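Local coordinates for protein histidine acid phosphatase (Hafnia alvei, PDB 4ARU) that belongs to branch 2 of the histidine phosphatase superfamily and, as a single chain, pairs a mixed-sheet core with a largely helical part, with a potassium ion bound, at residues Q141-V146 and L199-D204; C135-S140 and A267-T272; L165-S170 and N247-L252; R32-H37 and S177-Q182; P348-N353 and C393-F398. All coordinates share one frame; numbering follows the deposited sequence.

Interaction 1 (Q141-V146 and L199-D204)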
# COMPACT_ATOMS: atom_id res chain seq x y z
N GLN A 141 -18.34 17.15 2.16
CA GLN A 141 -17.02 17.38 1.62
C GLN A 141 -16.42 16.13 0.98
O GLN A 141 -15.73 16.21 -0.01
CB GLN A 141 -16.11 18.02 2.68
CG GLN A 141 -16.57 19.40 3.08
CD GLN A 141 -15.59 20.07 4.02
OE1 GLN A 141 -14.38 20.12 3.77
NE2 GLN A 141 -16.11 20.63 5.09
N VAL A 142 -16.66 14.95 1.56
CA VAL A 142 -16.24 13.72 0.94
C VAL A 142 -16.84 13.56 -0.45
O VAL A 142 -16.15 13.25 -1.40
CB VAL A 142 -16.59 12.47 1.82
CG1 VAL A 142 -16.20 11.21 1.09
CG2 VAL A 142 -15.90 12.62 3.19
N HIS A 143 -18.15 13.72 -0.53
CA HIS A 143 -18.82 13.54 -1.83
C HIS A 143 -18.20 14.52 -2.88
O HIS A 143 -17.86 14.11 -4.00
CB HIS A 143 -20.31 13.85 -1.68
CG HIS A 143 -21.12 12.76 -1.04
ND1 HIS A 143 -21.37 11.56 -1.67
CD2 HIS A 143 -21.71 12.67 0.18
CE1 HIS A 143 -22.13 10.81 -0.89
NE2 HIS A 143 -22.33 11.44 0.25
N ALA A 144 -17.99 15.77 -2.49
CA ALA A 144 -17.46 16.77 -3.41
C ALA A 144 -16.03 16.47 -3.76
O ALA A 144 -15.64 16.59 -4.93
CB ALA A 144 -17.59 18.16 -2.83
N ALA A 145 -15.23 16.02 -2.80
CA ALA A 145 -13.82 15.75 -3.06
C ALA A 145 -13.64 14.55 -4.00
O ALA A 145 -12.77 14.55 -4.88
CB ALA A 145 -13.08 15.53 -1.74
N VAL A 146 -14.44 13.50 -3.83
CA VAL A 146 -14.36 12.33 -4.67
C VAL A 146 -14.78 12.71 -6.11
O VAL A 146 -14.13 12.28 -7.08
CB VAL A 146 -15.16 11.17 -4.09
CG1 VAL A 146 -15.26 10.02 -5.09
CG2 VAL A 146 -14.53 10.68 -2.79
N LEU A 199 -21.32 6.63 -4.49
CA LEU A 199 -20.55 6.77 -3.29
C LEU A 199 -21.51 6.66 -2.09
O LEU A 199 -22.49 7.39 -1.99
CB LEU A 199 -19.83 8.13 -3.30
CG LEU A 199 -18.85 8.44 -2.18
CD1 LEU A 199 -17.74 7.46 -2.22
CD2 LEU A 199 -18.30 9.85 -2.28
N ALA A 200 -21.24 5.71 -1.19
CA ALA A 200 -22.05 5.45 -0.02
C ALA A 200 -21.29 5.82 1.24
O ALA A 200 -20.13 5.44 1.37
CB ALA A 200 -22.45 3.98 0.01
N ILE A 201 -21.90 6.59 2.13
CA ILE A 201 -21.27 6.98 3.38
C ILE A 201 -22.22 6.73 4.53
O ILE A 201 -23.42 6.95 4.41
CB ILE A 201 -20.87 8.48 3.35
CG1 ILE A 201 -20.13 8.79 2.06
CG2 ILE A 201 -20.07 8.81 4.60
CD1 ILE A 201 -19.63 10.23 1.98
N ASN A 202 -21.69 6.30 5.67
CA ASN A 202 -22.51 6.13 6.88
C ASN A 202 -22.85 7.47 7.52
O ASN A 202 -22.44 8.53 7.04
CB ASN A 202 -21.85 5.18 7.86
CG ASN A 202 -20.66 5.80 8.58
OD1 ASN A 202 -20.08 6.78 8.11
ND2 ASN A 202 -20.30 5.23 9.72
N ASP A 203 -23.64 7.45 8.57
CA ASP A 203 -24.16 8.71 9.11
C ASP A 203 -23.05 9.61 9.67
O ASP A 203 -23.09 10.83 9.47
CB ASP A 203 -25.26 8.45 10.16
CG ASP A 203 -24.78 7.57 11.32
OD1 ASP A 203 -23.81 6.78 11.14
OD2 ASP A 203 -25.39 7.70 12.43
N ASP A 204 -22.06 9.01 10.32
CA ASP A 204 -20.97 9.76 10.97
C ASP A 204 -19.98 10.33 9.93
O ASP A 204 -19.30 11.33 10.19
CB ASP A 204 -20.22 8.86 11.96
CG ASP A 204 -21.14 8.20 13.01
OD1 ASP A 204 -22.13 8.83 13.45
OD2 ASP A 204 -20.86 7.04 13.41

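Interaction 2 (C135-S140 and A267-T272)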
# COMPACT_ATOMS: atom_id res chain seq x y z
N CYS A 135 -10.17 12.07 14.38
CA CYS A 135 -10.78 13.12 13.61
C CYS A 135 -11.88 12.53 12.73
O CYS A 135 -11.96 11.32 12.52
CB CYS A 135 -9.74 13.83 12.76
SG CYS A 135 -8.94 12.82 11.50
N SER A 136 -12.71 13.41 12.19
CA SER A 136 -13.83 12.94 11.39
C SER A 136 -13.89 13.73 10.09
O SER A 136 -13.42 14.86 10.05
CB SER A 136 -15.14 13.11 12.12
OG SER A 136 -16.13 12.41 11.39
N MET A 137 -14.50 13.15 9.08
CA MET A 137 -14.68 13.83 7.80
C MET A 137 -16.11 14.33 7.71
O MET A 137 -17.01 13.85 8.42
CB MET A 137 -14.42 12.86 6.68
CG MET A 137 -12.94 12.44 6.61
SD MET A 137 -12.57 11.50 5.15
CE MET A 137 -13.38 9.96 5.47
N ASP A 138 -16.28 15.38 6.92
CA ASP A 138 -17.61 15.96 6.66
C ASP A 138 -18.15 15.28 5.40
O ASP A 138 -17.50 15.29 4.37
CB ASP A 138 -17.49 17.47 6.49
CG ASP A 138 -18.79 18.11 6.06
OD1 ASP A 138 -19.11 18.03 4.86
OD2 ASP A 138 -19.49 18.68 6.93
N LYS A 139 -19.33 14.68 5.52
CA LYS A 139 -19.92 13.85 4.47
C LYS A 139 -20.07 14.63 3.16
O LYS A 139 -19.75 14.13 2.09
CB LYS A 139 -21.29 13.31 4.90
CG LYS A 139 -21.29 12.39 6.11
CD LYS A 139 -22.69 11.81 6.32
CE LYS A 139 -23.11 11.03 5.06
NZ LYS A 139 -24.06 9.87 5.24
N SER A 140 -20.58 15.87 3.25
CA SER A 140 -20.73 16.63 2.01
C SER A 140 -19.36 16.90 1.34
O SER A 140 -19.22 16.85 0.09
CB SER A 140 -21.48 17.94 2.24
OG SER A 140 -20.69 18.85 2.98
N ALA A 267 -7.31 11.46 1.90
CA ALA A 267 -5.95 11.03 2.17
C ALA A 267 -5.39 11.78 3.41
O ALA A 267 -4.75 11.14 4.23
CB ALA A 267 -5.09 11.35 0.98
N LYS A 268 -5.66 13.06 3.57
CA LYS A 268 -5.07 13.77 4.71
C LYS A 268 -5.75 13.40 6.01
O LYS A 268 -5.10 13.48 7.06
CB LYS A 268 -5.07 15.28 4.51
CG LYS A 268 -6.43 15.90 4.63
CD LYS A 268 -6.42 17.33 4.14
CE LYS A 268 -7.69 18.02 4.49
NZ LYS A 268 -7.68 19.49 4.20
N HIS A 269 -7.03 12.99 5.98
CA HIS A 269 -7.70 12.60 7.21
C HIS A 269 -7.21 11.23 7.65
O HIS A 269 -7.18 10.97 8.85
CB HIS A 269 -9.23 12.62 7.07
CG HIS A 269 -9.81 13.98 7.19
ND1 HIS A 269 -9.87 14.88 6.13
CD2 HIS A 269 -10.36 14.63 8.24
CE1 HIS A 269 -10.39 16.01 6.54
NE2 HIS A 269 -10.74 15.88 7.81
N ASN A 270 -6.89 10.35 6.71
CA ASN A 270 -6.47 8.99 7.05
C ASN A 270 -4.96 8.86 7.18
O ASN A 270 -4.48 7.93 7.84
CB ASN A 270 -7.01 8.00 6.04
CG ASN A 270 -8.52 7.84 6.11
OD1 ASN A 270 -9.03 7.25 7.04
ND2 ASN A 270 -9.25 8.39 5.14
N GLY A 271 -4.23 9.81 6.58
CA GLY A 271 -2.79 9.72 6.43
C GLY A 271 -1.94 10.64 7.26
O GLY A 271 -0.71 10.52 7.22
N THR A 272 -2.54 11.58 7.94
CA THR A 272 -1.78 12.59 8.70
C THR A 272 -0.84 11.94 9.72
O THR A 272 0.35 12.27 9.74
CB THR A 272 -2.67 13.71 9.25
OG1 THR A 272 -3.00 14.58 8.15
CG2 THR A 272 -1.98 14.51 10.25
O HOH W 1 -12.13 17.77 9.05
O HOH W 2 -11.34 16.47 10.99

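Interaction 3 (L165-S170 and N247-L252)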
# COMPACT_ATOMS: atom_id res chain seq x y z
N LEU A 165 -14.75 -3.30 -17.49
CA LEU A 165 -15.92 -3.93 -16.85
C LEU A 165 -16.43 -5.10 -17.68
O LEU A 165 -16.84 -6.16 -17.17
CB LEU A 165 -17.01 -2.89 -16.59
CG LEU A 165 -16.73 -1.86 -15.51
CD1 LEU A 165 -17.83 -0.80 -15.37
CD2 LEU A 165 -16.54 -2.56 -14.18
N ALA A 166 -16.38 -4.96 -19.00
CA ALA A 166 -16.78 -6.06 -19.89
C ALA A 166 -15.84 -7.25 -19.75
O ALA A 166 -16.28 -8.38 -19.73
CB ALA A 166 -16.85 -5.60 -21.33
N LEU A 167 -14.55 -6.96 -19.59
CA LEU A 167 -13.59 -8.05 -19.37
C LEU A 167 -13.85 -8.74 -18.04
O LEU A 167 -13.84 -9.96 -17.95
CB LEU A 167 -12.16 -7.54 -19.41
CG LEU A 167 -11.04 -8.54 -19.10
CD1 LEU A 167 -11.04 -9.67 -20.10
CD2 LEU A 167 -9.71 -7.82 -19.07
N MET A 168 -14.11 -7.96 -17.01
CA MET A 168 -14.42 -8.56 -15.69
C MET A 168 -15.65 -9.48 -15.85
O MET A 168 -15.69 -10.59 -15.32
CB MET A 168 -14.69 -7.50 -14.63
CG MET A 168 -15.03 -8.06 -13.25
SD MET A 168 -13.81 -9.21 -12.54
CE MET A 168 -12.57 -8.10 -11.94
N SER A 169 -16.68 -8.98 -16.50
CA SER A 169 -17.87 -9.81 -16.77
C SER A 169 -17.55 -11.15 -17.42
O SER A 169 -18.03 -12.18 -16.96
CB SER A 169 -18.88 -9.01 -17.60
OG SER A 169 -20.07 -9.73 -17.82
N SER A 170 -16.67 -11.12 -18.42
CA SER A 170 -16.33 -12.33 -19.15
C SER A 170 -15.50 -13.28 -18.27
O SER A 170 -15.72 -14.49 -18.33
CB SER A 170 -15.63 -11.98 -20.49
OG SER A 170 -14.34 -11.46 -20.30
N ASN A 247 -3.67 -6.01 -16.91
CA ASN A 247 -3.64 -4.56 -16.77
C ASN A 247 -5.02 -3.98 -16.80
O ASN A 247 -5.29 -3.05 -16.05
CB ASN A 247 -2.76 -3.91 -17.85
CG ASN A 247 -1.27 -4.23 -17.70
OD1 ASN A 247 -0.82 -4.66 -16.65
ND2 ASN A 247 -0.54 -4.08 -18.76
N SER A 248 -5.88 -4.50 -17.65
CA SER A 248 -7.22 -3.97 -17.80
C SER A 248 -8.02 -4.22 -16.53
O SER A 248 -8.74 -3.34 -16.05
CB SER A 248 -7.89 -4.63 -19.02
OG SER A 248 -9.26 -4.21 -19.11
N LEU A 249 -7.91 -5.39 -15.93
CA LEU A 249 -8.64 -5.64 -14.69
C LEU A 249 -8.12 -4.80 -13.52
O LEU A 249 -8.89 -4.21 -12.73
CB LEU A 249 -8.54 -7.11 -14.32
CG LEU A 249 -9.16 -8.10 -15.30
CD1 LEU A 249 -8.78 -9.56 -14.99
CD2 LEU A 249 -10.68 -7.90 -15.36
N LEU A 250 -6.80 -4.69 -13.40
CA LEU A 250 -6.25 -3.93 -12.27
C LEU A 250 -6.43 -2.43 -12.46
O LEU A 250 -6.41 -1.71 -11.48
CB LEU A 250 -4.76 -4.30 -12.03
CG LEU A 250 -4.53 -5.46 -11.01
CD1 LEU A 250 -5.04 -5.18 -9.58
CD2 LEU A 250 -5.09 -6.75 -11.55
N LYS A 251 -6.71 -1.98 -13.68
CA LYS A 251 -7.06 -0.58 -13.92
C LYS A 251 -8.24 -0.18 -13.04
O LYS A 251 -8.29 0.91 -12.45
CB LYS A 251 -7.41 -0.38 -15.39
CG LYS A 251 -7.78 1.05 -15.72
CD LYS A 251 -7.78 1.37 -17.21
CE LYS A 251 -8.57 0.39 -17.99
NZ LYS A 251 -8.69 0.90 -19.39
N LEU A 252 -9.18 -1.08 -12.86
CA LEU A 252 -10.35 -0.81 -12.03
C LEU A 252 -9.97 -0.68 -10.57
O LEU A 252 -10.48 0.17 -9.85
CB LEU A 252 -11.39 -1.93 -12.19
CG LEU A 252 -11.98 -2.06 -13.60
CD1 LEU A 252 -12.56 -3.45 -13.85
CD2 LEU A 252 -13.05 -1.01 -13.82

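Interaction 4 (R32-H37 and S177-Q182)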
# COMPACT_ATOMS: atom_id res chain seq x y z
N ARG A 32 -19.93 -14.08 -4.28
CA ARG A 32 -20.25 -15.42 -4.72
C ARG A 32 -21.21 -15.39 -5.89
O ARG A 32 -20.94 -16.04 -6.89
CB ARG A 32 -20.76 -16.24 -3.55
CG ARG A 32 -19.73 -16.30 -2.43
CD ARG A 32 -19.97 -17.54 -1.58
NE ARG A 32 -19.09 -17.60 -0.43
CZ ARG A 32 -17.92 -18.22 -0.41
NH1 ARG A 32 -17.45 -18.85 -1.48
NH2 ARG A 32 -17.18 -18.19 0.69
N ASP A 33 -22.25 -14.57 -5.79
CA ASP A 33 -23.38 -14.61 -6.72
C ASP A 33 -23.03 -14.10 -8.12
O ASP A 33 -23.76 -14.42 -9.03
CB ASP A 33 -24.58 -13.85 -6.16
CG ASP A 33 -25.25 -14.56 -4.99
OD1 ASP A 33 -24.94 -15.75 -4.74
OD2 ASP A 33 -26.20 -13.97 -4.36
N VAL A 34 -21.98 -13.31 -8.28
CA VAL A 34 -21.71 -12.69 -9.61
C VAL A 34 -20.93 -13.62 -10.54
O VAL A 34 -20.58 -13.24 -11.67
CB VAL A 34 -20.98 -11.33 -9.50
CG1 VAL A 34 -21.87 -10.28 -8.88
CG2 VAL A 34 -19.69 -11.45 -8.74
N THR A 35 -20.70 -14.84 -10.09
CA THR A 35 -20.10 -15.88 -10.93
C THR A 35 -20.75 -17.23 -10.70
O THR A 35 -21.07 -17.56 -9.57
CB THR A 35 -18.58 -16.01 -10.70
OG1 THR A 35 -18.06 -17.05 -11.54
CG2 THR A 35 -18.23 -16.37 -9.27
N PRO A 36 -20.97 -18.02 -11.75
CA PRO A 36 -21.42 -19.41 -11.54
C PRO A 36 -20.32 -20.30 -10.99
O PRO A 36 -20.60 -21.45 -10.57
CB PRO A 36 -21.77 -19.87 -12.96
CG PRO A 36 -20.85 -19.05 -13.83
CD PRO A 36 -20.84 -17.71 -13.19
N HIS A 37 -19.08 -19.82 -11.04
CA HIS A 37 -17.96 -20.66 -10.62
C HIS A 37 -17.78 -20.59 -9.14
O HIS A 37 -18.41 -19.75 -8.50
CB HIS A 37 -16.69 -20.19 -11.29
CG HIS A 37 -16.81 -20.11 -12.76
ND1 HIS A 37 -17.33 -21.14 -13.51
CD2 HIS A 37 -16.54 -19.11 -13.62
CE1 HIS A 37 -17.34 -20.79 -14.78
NE2 HIS A 37 -16.87 -19.56 -14.88
N SER A 177 -24.44 -16.16 -14.12
CA SER A 177 -24.28 -16.21 -12.68
C SER A 177 -25.64 -16.21 -11.99
O SER A 177 -26.65 -15.79 -12.57
CB SER A 177 -23.47 -15.02 -12.21
OG SER A 177 -24.25 -13.83 -12.29
N PRO A 178 -25.67 -16.67 -10.73
CA PRO A 178 -26.93 -16.57 -9.98
C PRO A 178 -27.44 -15.15 -9.86
O PRO A 178 -28.65 -14.90 -9.87
CB PRO A 178 -26.55 -17.13 -8.59
CG PRO A 178 -25.45 -18.08 -8.88
CD PRO A 178 -24.64 -17.40 -9.98
N TYR A 179 -26.52 -14.20 -9.78
CA TYR A 179 -26.91 -12.80 -9.76
C TYR A 179 -27.84 -12.46 -10.91
O TYR A 179 -28.87 -11.83 -10.71
CB TYR A 179 -25.68 -11.89 -9.82
CG TYR A 179 -25.98 -10.43 -9.57
CD1 TYR A 179 -26.48 -9.60 -10.58
CD2 TYR A 179 -25.77 -9.90 -8.30
CE1 TYR A 179 -26.74 -8.26 -10.30
CE2 TYR A 179 -26.03 -8.59 -8.02
CZ TYR A 179 -26.52 -7.79 -9.01
OH TYR A 179 -26.75 -6.49 -8.68
N CYS A 180 -27.51 -12.93 -12.11
CA CYS A 180 -28.32 -12.65 -13.30
C CYS A 180 -29.55 -13.52 -13.36
O CYS A 180 -30.53 -13.14 -13.96
CB CYS A 180 -27.48 -12.84 -14.56
SG CYS A 180 -26.29 -11.50 -14.77
N GLN A 181 -29.51 -14.69 -12.72
CA GLN A 181 -30.74 -15.50 -12.55
C GLN A 181 -31.74 -14.87 -11.56
O GLN A 181 -32.92 -15.21 -11.61
CB GLN A 181 -30.40 -16.92 -12.09
CG GLN A 181 -29.42 -17.67 -13.00
CD GLN A 181 -28.89 -19.01 -12.44
OE1 GLN A 181 -28.63 -19.19 -11.22
NE2 GLN A 181 -28.68 -19.96 -13.34
N GLN A 182 -31.28 -13.96 -10.68
CA GLN A 182 -32.12 -13.28 -9.66
C GLN A 182 -32.43 -11.81 -9.98
O GLN A 182 -33.44 -11.26 -9.50
CB GLN A 182 -31.42 -13.28 -8.30
CG GLN A 182 -31.00 -14.63 -7.77
CD GLN A 182 -30.34 -14.52 -6.40
OE1 GLN A 182 -29.13 -14.74 -6.25
NE2 GLN A 182 -31.13 -14.17 -5.39
O HOH W 3 -27.43 -17.52 -5.19

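Interaction 5 (P348-N353 and C393-F398)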
# COMPACT_ATOMS: atom_id res chain seq x y z
N PRO A 348 20.79 17.66 4.17
CA PRO A 348 19.93 16.49 4.08
C PRO A 348 18.88 16.60 3.00
O PRO A 348 18.35 17.70 2.74
CB PRO A 348 19.27 16.39 5.49
CG PRO A 348 19.43 17.73 6.05
CD PRO A 348 20.46 18.53 5.31
N TYR A 349 18.64 15.47 2.37
CA TYR A 349 17.64 15.30 1.36
C TYR A 349 16.83 14.06 1.64
O TYR A 349 17.28 13.13 2.35
CB TYR A 349 18.28 15.07 -0.01
CG TYR A 349 19.30 16.04 -0.47
CD1 TYR A 349 20.65 15.90 -0.09
CD2 TYR A 349 18.98 17.11 -1.33
CE1 TYR A 349 21.61 16.76 -0.55
CE2 TYR A 349 19.96 17.97 -1.81
CZ TYR A 349 21.28 17.81 -1.38
OH TYR A 349 22.28 18.63 -1.85
N VAL A 350 15.65 14.01 1.05
CA VAL A 350 14.81 12.82 1.05
C VAL A 350 14.65 12.33 -0.37
O VAL A 350 14.37 13.15 -1.29
CB VAL A 350 13.38 13.11 1.63
CG1 VAL A 350 12.49 11.85 1.60
CG2 VAL A 350 13.44 13.73 3.03
N SER A 351 14.87 11.05 -0.60
CA SER A 351 14.50 10.36 -1.83
C SER A 351 13.33 9.41 -1.52
O SER A 351 13.26 8.88 -0.40
CB SER A 351 15.69 9.54 -2.33
OG SER A 351 15.50 9.11 -3.67
N VAL A 352 12.48 9.16 -2.49
CA VAL A 352 11.38 8.20 -2.29
C VAL A 352 11.31 7.25 -3.46
O VAL A 352 11.30 7.65 -4.60
CB VAL A 352 10.00 8.89 -2.09
CG1 VAL A 352 9.01 7.93 -1.48
CG2 VAL A 352 10.09 10.11 -1.26
N ASN A 353 11.28 5.96 -3.15
CA ASN A 353 11.09 4.92 -4.17
C ASN A 353 9.94 4.01 -3.80
O ASN A 353 9.71 3.76 -2.63
CB ASN A 353 12.33 4.03 -4.32
CG ASN A 353 13.48 4.74 -5.04
OD1 ASN A 353 14.08 5.64 -4.47
ND2 ASN A 353 13.78 4.33 -6.26
N CYS A 393 15.00 15.41 -2.83
CA CYS A 393 14.24 16.55 -2.38
C CYS A 393 14.89 17.11 -1.12
O CYS A 393 14.97 16.39 -0.14
CB CYS A 393 12.81 16.06 -2.04
SG CYS A 393 11.71 17.37 -1.44
N PRO A 394 15.32 18.38 -1.09
CA PRO A 394 15.86 18.92 0.17
C PRO A 394 14.92 18.67 1.35
O PRO A 394 13.72 18.84 1.23
CB PRO A 394 15.96 20.42 -0.05
CG PRO A 394 15.90 20.63 -1.50
CD PRO A 394 15.20 19.45 -2.12
N LEU A 395 15.45 18.16 2.46
CA LEU A 395 14.60 17.85 3.61
C LEU A 395 13.83 19.09 4.06
O LEU A 395 12.66 18.99 4.43
CB LEU A 395 15.44 17.32 4.78
CG LEU A 395 14.64 17.06 6.07
CD1 LEU A 395 13.58 16.02 5.85
CD2 LEU A 395 15.58 16.64 7.18
N SER A 396 14.46 20.26 4.02
CA SER A 396 13.82 21.49 4.44
C SER A 396 12.58 21.75 3.58
O SER A 396 11.54 22.18 4.08
CB SER A 396 14.82 22.63 4.38
OG SER A 396 15.50 22.72 3.12
N THR A 397 12.63 21.43 2.30
CA THR A 397 11.46 21.55 1.46
C THR A 397 10.44 20.45 1.75
O THR A 397 9.23 20.70 1.85
CB THR A 397 11.84 21.55 -0.05
OG1 THR A 397 12.74 22.61 -0.27
CG2 THR A 397 10.57 21.66 -0.91
N PHE A 398 10.89 19.21 1.86
CA PHE A 398 10.02 18.07 2.16
C PHE A 398 9.21 18.39 3.42
O PHE A 398 7.97 18.17 3.44
CB PHE A 398 10.86 16.82 2.38
CG PHE A 398 10.05 15.58 2.65
CD1 PHE A 398 9.52 14.83 1.60
CD2 PHE A 398 9.85 15.13 3.94
CE1 PHE A 398 8.78 13.72 1.82
CE2 PHE A 398 9.08 14.02 4.18
CZ PHE A 398 8.58 13.29 3.13
O HOH W 4 17.50 20.21 3.78

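Interaction 1 (Q141-V146 and L199-D204)
Ile201 and Leu199 turn their side chains toward Val142, His143 and Val146, so that a small antiparallel beta hairpin, strands 198-201 and 208-211, packs against helix 139-150. Helix 141-146 and strand 199-201 run nearly antiparallel, 158° between their directions. Ile201 is the side chain to follow. From CB, chi1 of -48° carries CG1 anti to the carbonyl carbon and out toward the helix, while CG2 stands anti to the backbone N. CG1 comes up beside the imidazole, 3.9 Å from His143 NE2. The straight continuation then sets the terminal CD1 over one face of the ring, toward its rim: CD1 is 3.4 Å from His143 NE2 and 24° off the normal through the centroid, a CH-pi contact. The same methyl also presses on Val142, with Ile201 CD1 3.7 Å from Val142 CG1. Leu199 meets the helix mainly through CD2. It reaches Val146 tip to tip, Leu199 CD2 lying 3.9 Å from Val146 CG2, and it lies obliquely to the imidazole at 3.6 Å from His143 ND1. Val208 of the partner strand also touches Val142, Leu199 and Ile201, and Tyr265 and Ile266 of helix 264-282 cover other parts of Val142 and Val146. At the edge of the imidazole and in its plane sits a backbone oxygen, Leu199 O, 3.6 Å from His143 CE1.

Interaction 2 (C135-S140 and A267-T272)
Met137 laid over one face of His269 makes a CH-pi contact, placed where the loop that leads into helix 139-150 passes helix 264-282. Met137 CG is 3.8 Å from the centroid of the His269 ring, 24° off the normal and offset toward the rim, and Met137 SD follows obliquely, 4.0 Å from His269 CB. Met137 brings its CG there by turning it anti to the carbonyl carbon (chi1 -67°). The bond of His269 ND1 to Tyr265 O, one turn back in its own helix, helps fix the ring, and two waters meet His269 NE2 in the ring plane. Both span His269 NE2 and Ser136 O: water 1 is 2.7 Å from His269 NE2 but weak to the carbonyl, whereas water 2 donates to Ser136 O at 2.8 Å and only weakly accepts from NE2. Cys135 SG, 3.7 Å from His269 O, goes on to the disulfide with Cys410, a residue that also touches the His269 side chain. Asp138 stands at the N-cap position of helix 139-150. On a further side of helix 264-282, Ala267, Lys268 and Thr272 pack on Met316 and Asn270 on Asn312, both of helix 307-317.

Interaction 3 (L165-S170 and N247-L252)
Ser248 OG is hydrogen-bonded to Ser164 OG, and this buried hydroxyl is covered by a methyl group of Leu167, whose CD2 lies 3.6 Å from Ser248 OG. The bond joins the two helices, because Ser164 belongs to the helix that also carries Leu165, Leu167 and Met168. Leu167 is divided between two neighbours. Its CD2 goes to Ser248, and its branch carbon CG is 3.8 Å from Leu249 CD2, the two leucine side chains meeting at about a right angle. Leu249 CD2 reaches as far as the backbone of the other helix, 3.8 Å from Met168 N. The Met168 side chain also crosses that of Leu249 at about a right angle; its bends at chi2 (56°) and chi3 (78°) fold the thioether back and leave Met168 CE 3.9 Å from Leu249 CD2. This is helix-on-helix packing in the helical part of the fold: 162-172 and 243-262 meet steeply, the short axes crossing at -110° with 9.2 Å between them. Helix 213-229 covers one flank, with Ala217 on Leu252 and Leu220 and Phe224 on Met168, while Phe191 touches Leu165 and Met168. One turn further along 243-262, Leu252 takes up Leu165. Their side chains cross obliquely, with Leu165 CD2 3.8 Å from Leu252 CD2.

Interaction 4 (R32-H37 and S177-Q182)
Tyr179 and Val34 lie side by side and point the same way, with Val34 CG1 4.0 Å from Tyr179 CD2 and set obliquely to the ring. The tyrosine ring is also stacked with His183 and meets the ring of Phe174. A second flat group, the His37 imidazole, has Pro36 CG over the centre of one face and meets the ring of Trp237. The Asp33 carboxylate and the Gln182 amide are turned 69° against each other. Water 3 bridges them, donating to Asp33 OD1 at 3.1 Å and weakly to Gln182 OE1, while Asp33 OD1 has a second partner in Gln29 NE2. The hydrogen bond between the segments is backbone to backbone. Asp33 O, at the end of helix 29-33, takes the N-H of Tyr179 at 2.9 Å, fairly straight at 156° but tilted 34° from the carbonyl plane. Here the last carbonyl of one short helix meets the first turn of another, 178-182, and is further hemmed in by Ser177 CB and by Pro178 CD, each 3.2 Å from Asp33 O. Ser177 is the N-cap of helix 178-182: its OG, placed between backbone N and carbonyl carbon, takes a weak bond from Cys180 N and is also bonded to Phe174 O. Beyond Val34 the chain makes an ST turn, His37 N donating to Thr35 OG1 at 3.0 Å, and the same hydroxyl is bonded to Leu172 O. Pro36 CD packs 3.8 Å from Ser177 CA.

Interaction 5 (P348-N353 and C393-F398)
A two-residue antiparallel beta pairing joins strand 348-356 of the mixed sheet to the short strand 393-394. Val350 and Cys393 form the hydrogen-bonded pair: Val350 N donates to Cys393 O at 2.7 Å and Cys393 N to Val350 O at 2.8 Å. Tyr349 faces Pro394 in the next, non-hydrogen-bonded pair, where no N-H of Pro394 is called on by strand 348-356. The two side chains diverge, but Tyr349 CD2 still lies beside Pro394 N, 3.9 Å away, while Tyr349 OH bonds to Asp343. Pro394 is also the N-cap of helix 395-405, so the strand runs straight into a helix. The first helical N-H adds a third backbone bond, Leu395 N giving a nearly straight bond (176°) of 2.9 Å to Pro348 O from above the carbonyl plane. Water 4 donates to that same oxygen and accepts from Ser396 N. With CG1 anti to the backbone N (chi1 179°), Val350 turns CG2 to the helix, 3.6 Å from Leu395 CD1. It also lies over one face of Phe398, toward the rim, 3.9 Å from Phe398 CG in a CH-pi contact, while Leu282 of helix 264-282 touches both Val350 and Phe398. Cys393 SG is disulfide-bonded to Cys384, one of the residues at the potassium ion.

Overall arrangement
From the N terminus, 32-37 opens the first loop and 177-182 closes it, so interaction 4, joining the ends of helices 29-33 and 178-182, crosses interactions 1, 2 and 3. Interaction 2 opens at 135-140 and closes only at 267-272; interactions 1 and 3 both fall within that span and cross each other. Interactions 1 and 2 touch, tying helix 139-150 and its lead-in loop to hairpin strand 198-201 and helix 264-282. Interaction 3 joins helices 162-172 and 243-262, its centre about 17 Å from that of interaction 4. Interaction 5 follows in series, across the chain's centre from both, and ties the mixed sheet to the C-terminal helix.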